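Local coordinates for protein nonribosomal peptide synthase (Streptomyces sp. MJ635-86F5, PDB 5JJP) that activates aliphatic beta-amino acids by adenylation, probably at the expense of ATP, as a nonribosomal peptide synthase of the ANL clan, at residues Pro46-Pro51 with Arg63-Gln68; Asp77-Asp82 with Glu163-Pro168; Leu89-Pro92 with Asp96-Ala99; Gly128-Ala133 with Ala182-Thr187. All blocks are in the same frame, centred on the assembly; numbering follows the deposited sequence.

All four contacts lie within the AMP-binding family region. Contacts 1 and 3 are neighbours, their centres about 12 Å apart: helix 62-77 of contact 1 leans on helix 95-107 of contact 3, where Gln68 NE2 probably bonds Asp96 OD1 at 3.0 Å. Contacts 2 and 4, with centres about 17 Å apart, meet where Leu81 and Pro166 pack on Ala133, and their segments alternate along the chain. Contact 3 is nested within the loop that contact 2 closes, while contact 1 comes first. Contacts 2 and 3 border the five-stranded sheet containing 87-90 and 134-138; contact 1 lies on the hairpin beside it, and contact 4 packs helix 120-130 on strand 181-186 of a separate antiparallel sheet, all within the layered alpha-beta sandwich.

Contact 1 of 4, residues Pro46-Pro51 with Arg63-Gln68; sequences PAIVEP and RQLEAQ
Leu65 carries its CG anti to the backbone N (chi1 178°) and Ile48 its CG1 anti to the carbonyl carbon (chi1 -80°), and these two turns send their branches toward each other in the buried layer between hairpin and helix. The motif is a beta-hairpin packed against the helix that follows it: strand 46-51 pairs antiparallel with strand 57-61, and the chain then enters helix 62-77. Leu65 stands on the helix face turned to the hairpin, and its CD2 does most of the touching. That methyl meets Ile48 CD1 at 3.4 Å, a closeness that is doubtful and may reflect how the isoleucine was modelled; the two side chains cross at about a right angle. The same methyl also rests on Ala47 CB, 3.9 Å away, beside the isoleucine tip. Both Ala47 and Ile48 face Val60 in a classic beta bulge, and both point their side chains at the helix from the backbone, so one leucine can touch two successive residues. Helix 95-107 also touches this cluster, with Val98 against both Ile48 and Leu65. Ala47 and Val49 bond through their backbones to Ala248 of strand 247-250, and on the helix Glu66 forms salt bridges with Arg32 and Lys40. The second methyl of the leucine, Leu65 CD1, reaches the same Ile48 CD1 more loosely, at 4.2 Å.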
# COMPACT_ATOMS: atom_id res chain seq x y z
N PRO A 46 4.07 20.38 -2.83
CA PRO A 46 3.52 19.35 -3.69
C PRO A 46 3.32 18.00 -2.96
O PRO A 46 4.25 17.47 -2.37
CB PRO A 46 4.56 19.21 -4.80
CG PRO A 46 5.33 20.50 -4.77
CD PRO A 46 5.36 20.90 -3.33
N ALA A 47 2.12 17.44 -3.07
CA ALA A 47 1.74 16.16 -2.47
C ALA A 47 1.89 15.09 -3.51
O ALA A 47 2.42 14.02 -3.24
CB ALA A 47 0.30 16.22 -2.00
N ILE A 48 1.39 15.40 -4.69
CA ILE A 48 1.48 14.56 -5.87
C ILE A 48 2.02 15.32 -7.06
O ILE A 48 1.53 16.36 -7.41
CB ILE A 48 0.10 14.02 -6.27
CG1 ILE A 48 -0.24 12.84 -5.37
CG2 ILE A 48 0.14 13.12 -7.46
CD1 ILE A 48 -1.02 13.04 -4.15
N VAL A 49 2.93 14.67 -7.78
CA VAL A 49 3.42 15.15 -9.04
C VAL A 49 2.98 14.19 -10.14
O VAL A 49 3.05 12.98 -9.95
CB VAL A 49 4.97 15.24 -8.98
CG1 VAL A 49 5.53 15.60 -10.33
CG2 VAL A 49 5.39 16.27 -7.95
N GLU A 50 2.54 14.72 -11.28
CA GLU A 50 2.20 13.89 -12.43
C GLU A 50 2.52 14.64 -13.73
O GLU A 50 2.60 15.86 -13.72
CB GLU A 50 0.73 13.41 -12.35
CG GLU A 50 -0.30 14.53 -12.35
CD GLU A 50 -1.71 14.09 -11.98
OE1 GLU A 50 -1.96 12.90 -11.69
OE2 GLU A 50 -2.59 14.97 -11.94
N PRO A 51 2.66 13.92 -14.85
CA PRO A 51 2.73 14.62 -16.16
C PRO A 51 1.53 15.49 -16.49
O PRO A 51 0.38 15.17 -16.13
CB PRO A 51 2.86 13.48 -17.17
CG PRO A 51 2.43 12.24 -16.46
CD PRO A 51 2.69 12.46 -15.00
N ARG A 63 -2.78 21.03 0.04
CA ARG A 63 -4.01 21.77 0.24
C ARG A 63 -5.00 21.46 -0.87
O ARG A 63 -6.20 21.26 -0.58
CB ARG A 63 -3.77 23.26 0.27
CG ARG A 63 -5.03 24.07 0.51
CD ARG A 63 -4.84 25.55 0.23
NE ARG A 63 -3.65 26.13 0.84
CZ ARG A 63 -3.55 26.64 2.07
NH1 ARG A 63 -4.56 26.58 2.92
NH2 ARG A 63 -2.39 27.20 2.46
N GLN A 64 -4.50 21.44 -2.11
CA GLN A 64 -5.32 21.12 -3.22
C GLN A 64 -5.84 19.69 -3.16
O GLN A 64 -6.93 19.43 -3.60
CB GLN A 64 -4.58 21.28 -4.55
CG GLN A 64 -4.26 22.72 -4.84
CD GLN A 64 -3.36 22.91 -6.03
OE1 GLN A 64 -2.36 22.20 -6.21
NE2 GLN A 64 -3.63 23.95 -6.80
N LEU A 65 -5.01 18.76 -2.68
CA LEU A 65 -5.39 17.36 -2.66
C LEU A 65 -6.55 17.19 -1.67
O LEU A 65 -7.50 16.52 -1.98
CB LEU A 65 -4.20 16.49 -2.28
CG LEU A 65 -4.43 14.98 -2.18
CD1 LEU A 65 -4.90 14.36 -3.47
CD2 LEU A 65 -3.12 14.33 -1.77
N GLU A 66 -6.46 17.83 -0.52
CA GLU A 66 -7.56 17.80 0.42
C GLU A 66 -8.80 18.43 -0.12
O GLU A 66 -9.90 17.96 0.15
CB GLU A 66 -7.20 18.51 1.69
CG GLU A 66 -6.16 17.82 2.49
CD GLU A 66 -6.26 18.13 3.95
OE1 GLU A 66 -5.32 18.73 4.50
OE2 GLU A 66 -7.33 17.84 4.52
N ALA A 67 -8.66 19.57 -0.81
CA ALA A 67 -9.85 20.25 -1.36
C ALA A 67 -10.54 19.29 -2.33
O ALA A 67 -11.78 19.18 -2.36
CB ALA A 67 -9.47 21.56 -2.07
N GLN A 68 -9.74 18.62 -3.15
CA GLN A 68 -10.33 17.72 -4.14
C GLN A 68 -10.98 16.48 -3.43
O GLN A 68 -12.10 16.09 -3.78
CB GLN A 68 -9.28 17.32 -5.17
CG GLN A 68 -9.81 16.50 -6.32
CD GLN A 68 -10.58 17.33 -7.34
OE1 GLN A 68 -11.44 18.12 -7.00
NE2 GLN A 68 -10.26 17.13 -8.62

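Contact 2 of 4, residues Asp77-Asp82 with Glu163-Pro168; sequences DALGLD and EQLPAP
Leu79, at the turn that ends helix 62-77, meets Leu165 and Pro166, tying the exit of that helix to the loop after strand 159-162, an outermost strand of the five-stranded mixed sheet. Followed outward, its CB lies 4.1 Å from Pro166 CG, roughly in the plane of the proline ring, at its outer edge. CG stands anti to the carbonyl carbon (chi1 -59°), which carries the branch beyond the proline toward the neighbouring leucine. At the tip, CD2 touches Leu165 CD2 methyl to methyl at 3.9 Å, the two side chains crossing obliquely on the solvent side, where Leu165 is exposed. Leu79 also packs on Leu134 of strand 134-138. Pro166 is gripped a second time from the same loop, since Leu81 CD2 reaches Pro166 CG at 3.8 Å, in the plane of the ring, the two side chains crossing at about a right angle. Gly80, the last residue of the type I turn from Asp77, has positive phi and takes the chain out of helical conformation. A water donates to both backbones, to Leu79 O at 3.0 Å and to Ala167 O at 2.7 Å. Within the proline loop, Gln164 NE2 bonds Leu165 O at 2.8 Å, in the carbonyl plane and on a lone pair, though that oxygen lies 27° out of the amide plane. Nearby, Arg171 bridges to Asp77 and bonds Leu81 O. The touching side chains are all apolar, so the join rests on van der Waals contact, and the water supplies a polar link between the two backbones.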
# COMPACT_ATOMS: atom_id res chain seq x y z
N ASP A 77 -21.27 11.56 -1.26
CA ASP A 77 -22.17 11.39 -0.13
C ASP A 77 -23.62 11.64 -0.55
O ASP A 77 -24.55 11.14 0.12
CB ASP A 77 -21.80 12.31 1.02
CG ASP A 77 -22.46 11.91 2.34
OD1 ASP A 77 -22.56 10.75 2.70
OD2 ASP A 77 -22.87 12.80 3.08
N ALA A 78 -23.83 12.37 -1.65
CA ALA A 78 -25.19 12.62 -2.12
C ALA A 78 -25.80 11.33 -2.73
O ALA A 78 -26.97 11.31 -3.06
CB ALA A 78 -25.23 13.75 -3.13
N LEU A 79 -24.99 10.29 -2.94
CA LEU A 79 -25.50 9.06 -3.51
C LEU A 79 -26.21 8.19 -2.50
O LEU A 79 -26.88 7.23 -2.85
CB LEU A 79 -24.38 8.28 -4.19
CG LEU A 79 -23.69 9.03 -5.31
CD1 LEU A 79 -22.59 8.17 -5.86
CD2 LEU A 79 -24.68 9.37 -6.39
N GLY A 80 -26.10 8.54 -1.23
CA GLY A 80 -26.87 7.86 -0.20
C GLY A 80 -26.31 6.52 0.22
O GLY A 80 -27.02 5.77 0.88
N LEU A 81 -25.05 6.22 -0.13
CA LEU A 81 -24.46 4.95 0.29
C LEU A 81 -24.22 4.93 1.81
O LEU A 81 -24.00 5.97 2.40
CB LEU A 81 -23.17 4.64 -0.44
CG LEU A 81 -23.24 4.65 -1.97
CD1 LEU A 81 -21.82 4.42 -2.50
CD2 LEU A 81 -24.13 3.54 -2.47
N ASP A 82 -24.19 3.74 2.39
CA ASP A 82 -23.99 3.56 3.83
C ASP A 82 -22.52 3.22 4.15
O ASP A 82 -21.85 2.64 3.29
CB ASP A 82 -24.85 2.38 4.31
CG ASP A 82 -25.29 2.50 5.77
OD1 ASP A 82 -24.98 3.50 6.44
OD2 ASP A 82 -26.02 1.60 6.23
N GLU A 163 -23.29 8.40 -13.84
CA GLU A 163 -23.98 7.94 -15.06
C GLU A 163 -25.16 7.03 -14.69
O GLU A 163 -26.15 7.00 -15.41
CB GLU A 163 -23.03 7.22 -16.05
CG GLU A 163 -21.72 7.95 -16.31
CD GLU A 163 -21.86 9.27 -17.10
OE1 GLU A 163 -22.92 9.50 -17.71
OE2 GLU A 163 -20.89 10.07 -17.10
N GLN A 164 -25.06 6.32 -13.58
CA GLN A 164 -26.12 5.42 -13.10
C GLN A 164 -26.14 5.41 -11.58
O GLN A 164 -25.17 5.04 -10.97
CB GLN A 164 -25.90 4.04 -13.64
CG GLN A 164 -26.56 3.02 -12.73
CD GLN A 164 -28.03 2.74 -13.03
OE1 GLN A 164 -28.39 2.05 -13.99
NE2 GLN A 164 -28.92 3.29 -12.16
N LEU A 165 -27.23 5.88 -10.98
CA LEU A 165 -27.35 5.94 -9.55
C LEU A 165 -27.37 4.56 -8.96
O LEU A 165 -27.97 3.62 -9.54
CB LEU A 165 -28.63 6.62 -9.13
CG LEU A 165 -28.77 8.11 -9.47
CD1 LEU A 165 -30.19 8.55 -9.15
CD2 LEU A 165 -27.78 8.98 -8.70
N PRO A 166 -26.73 4.41 -7.79
CA PRO A 166 -26.85 3.15 -7.09
C PRO A 166 -28.27 2.97 -6.59
O PRO A 166 -29.04 3.94 -6.54
CB PRO A 166 -25.92 3.29 -5.89
CG PRO A 166 -25.74 4.75 -5.74
CD PRO A 166 -25.85 5.35 -7.11
N ALA A 167 -28.61 1.73 -6.24
CA ALA A 167 -29.92 1.37 -5.74
C ALA A 167 -30.23 2.18 -4.50
O ALA A 167 -29.32 2.56 -3.75
CB ALA A 167 -29.92 -0.11 -5.40
N PRO A 168 -31.52 2.49 -4.27
CA PRO A 168 -31.86 3.10 -2.99
C PRO A 168 -31.61 2.15 -1.81
O PRO A 168 -31.57 0.91 -1.96
CB PRO A 168 -33.36 3.39 -3.14
CG PRO A 168 -33.67 3.23 -4.60
CD PRO A 168 -32.71 2.22 -5.09
O HOH W 1 -28.26 4.64 -2.41

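Contact 3 of 4, residues Leu89-Pro92 with Asp96-Ala99; sequences LESP and DAVA
The flat groups at this joint are two backbone carbonyls, those of Pro92 and Ala97, and each is approached near its oxygen and not over a face. At Pro92 O, the Ala97 CB methyl lies 3.6 Å off and Ser91 OG donates a 2.6 Å hydrogen bond, tilted 16° from the carbonyl plane; methyl and hydroxyl stand on the same side of that plane. Ala97 O is met by Leu89 CD2 at 4.2 Å. Ser91 holds OG anti to its own N (chi1 168°), which turns the hydroxyl forward along the chain to the carbonyl of Pro92 and brings it to 3.5 Å from Ala97 CB, so the alanine methyl lies against the hydroxyl and Pro92 O together. With an alanine at Ser91, Pro92 O would probably lose this donor and the carbonyl would be freer to turn beside the Ala97 methyl. The joint is the first bend of a beta-alpha-beta crossover: strand 87-90 leads into helix 95-107, which returns to the parallel strand 111-114. Thr94 OG1 bonds Ala97 N at the helix start. Phe155 of strand 151-156 touches Leu89, Ser91 and Ala97, while helix 62-77 covers Val98 and Ala99 on the helix.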
# COMPACT_ATOMS: atom_id res chain seq x y z
N LEU A 89 -12.92 1.10 -7.25
CA LEU A 89 -12.29 2.31 -7.71
C LEU A 89 -11.24 1.96 -8.82
O LEU A 89 -10.20 1.37 -8.54
CB LEU A 89 -11.64 3.01 -6.53
CG LEU A 89 -10.92 4.30 -6.75
CD1 LEU A 89 -11.87 5.30 -7.38
CD2 LEU A 89 -10.39 4.85 -5.46
N GLU A 90 -11.58 2.29 -10.06
CA GLU A 90 -10.76 1.87 -11.21
C GLU A 90 -10.10 3.06 -11.90
O GLU A 90 -10.78 3.90 -12.48
CB GLU A 90 -11.60 1.11 -12.21
CG GLU A 90 -10.84 0.63 -13.43
CD GLU A 90 -11.62 -0.49 -14.16
OE1 GLU A 90 -11.81 -1.59 -13.55
OE2 GLU A 90 -12.03 -0.28 -15.34
N SER A 91 -8.79 3.10 -11.82
CA SER A 91 -8.05 4.20 -12.38
C SER A 91 -6.57 3.93 -12.32
O SER A 91 -6.09 3.23 -11.42
CB SER A 91 -8.38 5.51 -11.63
OG SER A 91 -7.51 6.59 -11.94
N PRO A 92 -5.82 4.45 -13.31
CA PRO A 92 -4.41 4.49 -13.02
C PRO A 92 -4.18 5.40 -11.81
O PRO A 92 -4.99 6.25 -11.51
CB PRO A 92 -3.79 5.04 -14.31
CG PRO A 92 -4.89 5.81 -14.95
CD PRO A 92 -6.15 5.13 -14.58
N ASP A 96 -5.98 12.70 -8.92
CA ASP A 96 -7.44 12.57 -8.75
C ASP A 96 -7.89 11.20 -8.20
O ASP A 96 -8.85 11.14 -7.40
CB ASP A 96 -8.15 12.86 -10.06
CG ASP A 96 -8.25 14.37 -10.37
OD1 ASP A 96 -8.17 15.17 -9.39
OD2 ASP A 96 -8.44 14.75 -11.56
N ALA A 97 -7.18 10.14 -8.55
CA ALA A 97 -7.50 8.82 -7.99
C ALA A 97 -7.16 8.81 -6.49
O ALA A 97 -7.86 8.19 -5.67
CB ALA A 97 -6.70 7.73 -8.69
N VAL A 98 -6.12 9.56 -6.12
CA VAL A 98 -5.77 9.67 -4.69
C VAL A 98 -6.87 10.44 -3.95
O VAL A 98 -7.35 10.01 -2.89
CB VAL A 98 -4.39 10.32 -4.50
CG1 VAL A 98 -4.09 10.52 -3.01
CG2 VAL A 98 -3.29 9.50 -5.16
N ALA A 99 -7.28 11.60 -4.49
CA ALA A 99 -8.40 12.33 -3.89
C ALA A 99 -9.64 11.40 -3.74
O ALA A 99 -10.30 11.40 -2.71
CB ALA A 99 -8.77 13.52 -4.73

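Contact 4 of 4, residues Gly128-Ala133 with Ala182-Thr187; sequences GMAAPA and AYLIFT
Phe186, near the end of strand 181-186, drives its ring against Met129 and Ala130 at the last turn of helix 120-130. The tight part is at the ring's outer carbons. Phe186 CE1 is met by Met129 CB at 3.8 Å and by Met129 SD at 3.9 Å, and Phe186 CZ rests 4.0 Å from Ala130 CB. The Met129 CB methylene and the Ala130 CB methyl both approach the ring obliquely. The methionine runs past the ring in the opposite direction, bent at chi3 (70°), which folds its CE back to 4.1 Å from Phe186 CE1. The sulfur stands 5.1 Å from the ring centroid of Phe186, 73° off the normal, a Met-aromatic contact. Looser is the join two residues earlier on the strand, where Ala130 CB and Leu184 CD2 are 4.3 Å apart and the leucine gives up little surface. The Met129 side is partly exposed, and beyond it Ala131, with positive phi, ends the helix in the open. Phe186 is enclosed further by Ile112 of strand 111-114 and by Arg122 and Ile126 of the same helix. Ala130 O bonds Arg86 NH1, linking the helix end to the residue just before strand 87-90. Strand 181-186 leads straight into the Ser/Thr/Gly-rich loop that in relatives grips the ATP phosphates, most of it not modelled here. With carbon and one sulfur alone at the joint, it is held by dispersion and ring polarisability, an apolar join that lies next to the start of that loop and sets no polar direction.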
# COMPACT_ATOMS: atom_id res chain seq x y z
N GLY A 128 -19.05 -10.04 -7.80
CA GLY A 128 -19.91 -11.05 -7.19
C GLY A 128 -19.53 -11.37 -5.75
O GLY A 128 -20.39 -11.62 -4.93
N MET A 129 -18.25 -11.41 -5.43
CA MET A 129 -17.83 -11.70 -4.03
C MET A 129 -18.11 -10.55 -3.04
O MET A 129 -18.55 -10.81 -1.92
CB MET A 129 -16.34 -12.06 -3.97
CG MET A 129 -16.04 -13.32 -4.76
SD MET A 129 -14.35 -13.82 -4.59
CE MET A 129 -14.35 -14.37 -2.87
N ALA A 130 -17.90 -9.30 -3.48
CA ALA A 130 -17.95 -8.15 -2.59
C ALA A 130 -19.24 -7.35 -2.73
O ALA A 130 -19.53 -6.53 -1.89
CB ALA A 130 -16.77 -7.25 -2.88
N ALA A 131 -19.97 -7.52 -3.84
CA ALA A 131 -21.27 -6.85 -4.08
C ALA A 131 -21.17 -5.34 -3.81
O ALA A 131 -21.84 -4.82 -2.97
CB ALA A 131 -22.41 -7.49 -3.27
N PRO A 132 -20.36 -4.64 -4.59
CA PRO A 132 -20.19 -3.22 -4.38
C PRO A 132 -21.43 -2.49 -4.84
O PRO A 132 -22.08 -2.92 -5.76
CB PRO A 132 -19.04 -2.87 -5.33
CG PRO A 132 -19.13 -3.89 -6.41
CD PRO A 132 -19.51 -5.15 -5.67
N ALA A 133 -21.73 -1.39 -4.19
CA ALA A 133 -22.81 -0.55 -4.58
C ALA A 133 -22.44 0.45 -5.67
O ALA A 133 -23.34 1.01 -6.30
CB ALA A 133 -23.32 0.19 -3.38
N ALA A 182 -11.43 -0.17 5.56
CA ALA A 182 -10.98 0.97 4.80
C ALA A 182 -10.82 0.60 3.32
O ALA A 182 -11.05 1.40 2.46
CB ALA A 182 -9.65 1.49 5.37
N TYR A 183 -10.34 -0.60 3.05
CA TYR A 183 -10.22 -1.11 1.71
C TYR A 183 -10.17 -2.62 1.70
O TYR A 183 -9.98 -3.26 2.71
CB TYR A 183 -8.99 -0.53 1.02
CG TYR A 183 -7.67 -0.89 1.62
CD1 TYR A 183 -7.02 -2.05 1.23
CD2 TYR A 183 -7.04 -0.07 2.55
CE1 TYR A 183 -5.80 -2.42 1.80
CE2 TYR A 183 -5.81 -0.41 3.10
CZ TYR A 183 -5.18 -1.59 2.71
OH TYR A 183 -3.96 -2.00 3.25
N LEU A 184 -10.35 -3.17 0.53
CA LEU A 184 -10.28 -4.61 0.27
C LEU A 184 -9.38 -4.86 -0.93
O LEU A 184 -9.55 -4.22 -1.99
CB LEU A 184 -11.62 -5.16 -0.15
CG LEU A 184 -12.58 -5.76 0.84
CD1 LEU A 184 -13.10 -4.64 1.72
CD2 LEU A 184 -13.74 -6.44 0.10
N ILE A 185 -8.51 -5.83 -0.79
CA ILE A 185 -7.66 -6.25 -1.87
C ILE A 185 -7.93 -7.72 -2.09
O ILE A 185 -7.73 -8.53 -1.20
CB ILE A 185 -6.16 -6.04 -1.54
CG1 ILE A 185 -5.87 -4.61 -1.10
CG2 ILE A 185 -5.29 -6.39 -2.73
CD1 ILE A 185 -5.98 -3.59 -2.19
N PHE A 186 -8.23 -8.07 -3.32
CA PHE A 186 -8.42 -9.46 -3.67
C PHE A 186 -7.12 -10.08 -4.17
O PHE A 186 -6.44 -9.53 -4.99
CB PHE A 186 -9.54 -9.59 -4.68
CG PHE A 186 -10.90 -9.47 -4.06
CD1 PHE A 186 -11.66 -10.59 -3.83
CD2 PHE A 186 -11.37 -8.25 -3.65
CE1 PHE A 186 -12.90 -10.50 -3.23
CE2 PHE A 186 -12.60 -8.14 -3.05
CZ PHE A 186 -13.36 -9.27 -2.83
N THR A 187 -6.79 -11.25 -3.64
CA THR A 187 -5.59 -11.96 -4.02
C THR A 187 -5.80 -12.71 -5.32
O THR A 187 -4.81 -13.19 -5.88
CB THR A 187 -5.26 -13.00 -2.99
OG1 THR A 187 -6.39 -13.90 -2.89
CG2 THR A 187 -4.96 -12.33 -1.64